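Local atomic coordinates of oxysterol-binding protein homolog 3 (Saccharomyces cerevisiae, PDB entry 4IC4), a protein that carries lipids in a hydrophobic pocket of its OSBP-related domain and transfers them between membranes, coupled to phosphoinositides, helping to maintain intracellular sterol distribution. Residues R244-K249 with A266-Q271. Numbering follows the deposited sequence.
Sequences RSEGFK and AGKWTQ
The carboxylate of Glu246 is shared between Thr270, across the contact, and Arg244, two residues earlier in its own loop. Thr270 OG1 donates to Glu246 OE1 at 2.8 Å, reaching it from above the carboxylate plane, while Glu246 OE2 takes a side-on salt bridge from NE and NH2 of Arg244, both 3.1 Å away and on the same face of that plane. Thr270 CG2 serves two flat groups: it lies over a face of the Arg244 guanidinium and 3.4 Å above one face of the Trp269 indole, toward its rim. With CG of Trp269 set between backbone N and carbonyl carbon (chi1 53°), the indole turns back against residues 244-246, where NE1 donates to Ser245 O at 3.0 Å through a bent bond (134° at the hydrogen). A water donating to Ser245 OG, which also bonds Asp236 O, and to Gly247 O sits at the indole edge and accepts a weak second bond from NE1. These groups lie at the open end of the antiparallel hairpin of strands 247-253 and 263-268, in the beta-barrel of the OSBP-related domain, away from the phosphoinositide site. Phe248 and Gly267 form a hydrogen-bonded pair of it; just past the strand ends, Trp269 N donates to Glu246 O. The Phe248 ring lays one face over Gly267 O and brings CE2 to 3.3 Å from Trp269 N. With an alanine in place of Glu246, the Thr270 hydroxyl would probably lose this acceptor and the Arg244 guanidinium be freer to swing, though Arg110 O still binds its NH1. Beside Ala266 CB, Lys249 bends at chi2 (-67°), its NZ salt-bridged to Glu276.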
ATOM      1  N   ARG A 244      -9.105 -20.858   1.946  1.00 25.40           N
ATOM      2  CA  ARG A 244      -8.147 -19.762   2.059  1.00 22.23           C
ATOM      3  C   ARG A 244      -7.395 -19.803   3.386  1.00 20.78           C
ATOM      4  O   ARG A 244      -7.996 -19.985   4.445  1.00 20.54           O
ATOM      5  CB  ARG A 244      -8.860 -18.409   1.928  1.00 21.88           C
ATOM      6  CG  ARG A 244      -7.925 -17.203   2.062  1.00 19.70           C
ATOM      7  CD  ARG A 244      -8.645 -15.879   1.816  1.00 18.24           C
ATOM      8  NE  ARG A 244      -9.639 -15.571   2.842  1.00 14.52           N
ATOM      9  CZ  ARG A 244     -10.423 -14.495   2.826  1.00 14.09           C
ATOM     10  NH1 ARG A 244     -10.333 -13.614   1.832  1.00 14.70           N
ATOM     11  NH2 ARG A 244     -11.301 -14.300   3.800  1.00 15.65           N
ATOM     12  N   SER A 245      -6.079 -19.642   3.322  1.00 17.91           N
ATOM     13  CA  SER A 245      -5.256 -19.630   4.524  1.00 17.57           C
ATOM     14  C   SER A 245      -5.419 -18.278   5.205  1.00 17.88           C
ATOM     15  O   SER A 245      -5.094 -17.241   4.620  1.00 16.84           O
ATOM     16  CB  SER A 245      -3.784 -19.843   4.171  1.00 18.67           C
ATOM     17  OG  SER A 245      -2.970 -19.623   5.310  1.00 20.53           O
ATOM     18  N   GLU A 246      -5.913 -18.286   6.438  1.00 16.58           N
ATOM     19  CA  GLU A 246      -6.130 -17.045   7.172  1.00 16.85           C
ATOM     20  C   GLU A 246      -5.373 -16.944   8.491  1.00 16.24           C
ATOM     21  O   GLU A 246      -5.166 -15.846   9.010  1.00 16.22           O
ATOM     22  CB  GLU A 246      -7.628 -16.853   7.414  1.00 17.22           C
ATOM     23  CG  GLU A 246      -8.406 -16.620   6.131  1.00 19.55           C
ATOM     24  CD  GLU A 246      -9.899 -16.510   6.352  1.00 21.51           C
ATOM     25  OE1 GLU A 246     -10.312 -16.058   7.441  1.00 24.26           O
ATOM     26  OE2 GLU A 246     -10.659 -16.861   5.427  1.00 23.13           O
ATOM     27  N   GLY A 247      -4.948 -18.084   9.029  1.00 16.18           N
ATOM     28  CA  GLY A 247      -4.235 -18.071  10.293  1.00 16.33           C
ATOM     29  C   GLY A 247      -2.729 -17.921  10.190  1.00 14.11           C
ATOM     30  O   GLY A 247      -2.131 -18.166   9.141  1.00 15.93           O
ATOM     31  N   PHE A 248      -2.110 -17.509  11.288  1.00 15.13           N
ATOM     32  CA  PHE A 248      -0.665 -17.342  11.320  1.00 15.20           C
ATOM     33  C   PHE A 248      -0.179 -17.304  12.761  1.00 16.11           C
ATOM     34  O   PHE A 248      -0.957 -17.062  13.684  1.00 16.68           O
ATOM     35  CB  PHE A 248      -0.264 -16.057  10.588  1.00 15.40           C
ATOM     36  CG  PHE A 248      -0.703 -14.798  11.280  1.00 14.76           C
ATOM     37  CD1 PHE A 248       0.070 -14.236  12.289  1.00 16.94           C
ATOM     38  CD2 PHE A 248      -1.899 -14.184  10.930  1.00 15.96           C
ATOM     39  CE1 PHE A 248      -0.345 -13.075  12.939  1.00 18.31           C
ATOM     40  CE2 PHE A 248      -2.322 -13.028  11.571  1.00 14.16           C
ATOM     41  CZ  PHE A 248      -1.545 -12.470  12.577  1.00 17.08           C
ATOM     42  N   LYS A 249       1.111 -17.558  12.943  1.00 16.04           N
ATOM     43  CA  LYS A 249       1.724 -17.561  14.262  1.00 17.27           C
ATOM     44  C   LYS A 249       2.926 -16.630  14.241  1.00 15.82           C
ATOM     45  O   LYS A 249       3.572 -16.457  13.207  1.00 18.23           O
ATOM     46  CB  LYS A 249       2.184 -18.976  14.630  1.00 19.78           C
ATOM     47  CG  LYS A 249       1.067 -20.004  14.740  1.00 23.79           C
ATOM     48  CD  LYS A 249       0.148 -19.709  15.916  1.00 27.63           C
ATOM     49  CE  LYS A 249      -0.846 -20.844  16.131  1.00 29.85           C
ATOM     50  NZ  LYS A 249      -1.730 -20.604  17.303  1.00 33.16           N
ATOM     51  N   ALA A 266      -0.687 -15.143  17.954  1.00 13.87           N
ATOM     52  CA  ALA A 266      -1.449 -15.942  17.006  1.00 14.63           C
ATOM     53  C   ALA A 266      -2.744 -15.246  16.623  1.00 15.24           C
ATOM     54  O   ALA A 266      -3.314 -14.491  17.408  1.00 15.51           O
ATOM     55  CB  ALA A 266      -1.752 -17.312  17.595  1.00 17.13           C
ATOM     56  N   GLY A 267      -3.200 -15.509  15.406  1.00 13.97           N
ATOM     57  CA  GLY A 267      -4.433 -14.910  14.941  1.00 14.46           C
ATOM     58  C   GLY A 267      -4.676 -15.170  13.469  1.00 12.41           C
ATOM     59  O   GLY A 267      -4.056 -16.050  12.866  1.00 14.23           O
ATOM     60  N   LYS A 268      -5.596 -14.403  12.898  1.00 14.22           N
ATOM     61  CA  LYS A 268      -5.936 -14.509  11.486  1.00 12.94           C
ATOM     62  C   LYS A 268      -5.789 -13.109  10.905  1.00 12.49           C
ATOM     63  O   LYS A 268      -6.276 -12.143  11.495  1.00 12.24           O
ATOM     64  CB  LYS A 268      -7.376 -14.999  11.313  1.00 15.05           C
ATOM     65  CG  LYS A 268      -7.611 -16.427  11.782  1.00 17.21           C
ATOM     66  CD  LYS A 268      -9.042 -16.864  11.513  1.00 20.43           C
ATOM     67  CE  LYS A 268      -9.248 -18.333  11.851  1.00 23.67           C
ATOM     68  NZ  LYS A 268     -10.658 -18.755  11.610  1.00 27.45           N
ATOM     69  N   TRP A 269      -5.116 -12.991   9.764  1.00 13.40           N
ATOM     70  CA  TRP A 269      -4.924 -11.676   9.162  1.00 12.96           C
ATOM     71  C   TRP A 269      -6.222 -11.068   8.654  1.00 13.78           C
ATOM     72  O   TRP A 269      -6.261  -9.905   8.255  1.00 13.04           O
ATOM     73  CB  TRP A 269      -3.894 -11.735   8.029  1.00 11.80           C
ATOM     74  CG  TRP A 269      -4.169 -12.765   6.983  1.00 10.62           C
ATOM     75  CD1 TRP A 269      -3.693 -14.046   6.944  1.00 13.51           C
ATOM     76  CD2 TRP A 269      -4.982 -12.602   5.818  1.00 12.92           C
ATOM     77  NE1 TRP A 269      -4.158 -14.690   5.824  1.00 12.76           N
ATOM     78  CE2 TRP A 269      -4.954 -13.827   5.114  1.00 13.39           C
ATOM     79  CE3 TRP A 269      -5.732 -11.539   5.298  1.00 13.92           C
ATOM     80  CZ2 TRP A 269      -5.649 -14.020   3.916  1.00 12.83           C
ATOM     81  CZ3 TRP A 269      -6.424 -11.729   4.107  1.00 13.53           C
ATOM     82  CH2 TRP A 269      -6.377 -12.963   3.429  1.00 13.74           C
ATOM     83  N   THR A 270      -7.287 -11.860   8.682  1.00 13.26           N
ATOM     84  CA  THR A 270      -8.597 -11.403   8.244  1.00 14.42           C
ATOM     85  C   THR A 270      -9.428 -10.901   9.420  1.00 14.38           C
ATOM     86  O   THR A 270     -10.539 -10.403   9.227  1.00 15.99           O
ATOM     87  CB  THR A 270      -9.387 -12.548   7.592  1.00 13.21           C
ATOM     88  OG1 THR A 270      -9.484 -13.635   8.523  1.00 15.88           O
ATOM     89  CG2 THR A 270      -8.701 -13.027   6.326  1.00 13.53           C
ATOM     90  N   GLN A 271      -8.899 -11.014  10.637  1.00 16.27           N
ATOM     91  CA  GLN A 271      -9.680 -10.605  11.801  1.00 17.25           C
ATOM     92  C   GLN A 271      -8.933  -9.979  12.977  1.00 16.19           C
ATOM     93  O   GLN A 271      -9.204  -8.840  13.344  1.00 14.17           O
ATOM     94  CB  GLN A 271     -10.477 -11.810  12.310  1.00 21.09           C
ATOM     95  CG  GLN A 271     -11.790 -11.486  13.027  1.00 27.64           C
ATOM     96  CD  GLN A 271     -11.627 -10.565  14.224  1.00 31.27           C
ATOM     97  OE1 GLN A 271     -11.550  -9.342  14.081  1.00 33.16           O
ATOM     98  NE2 GLN A 271     -11.572 -11.151  15.416  1.00 32.94           N
TER
HETATM   99  O   HOH W   1      -2.588 -17.145   6.561  1.00 17.24           O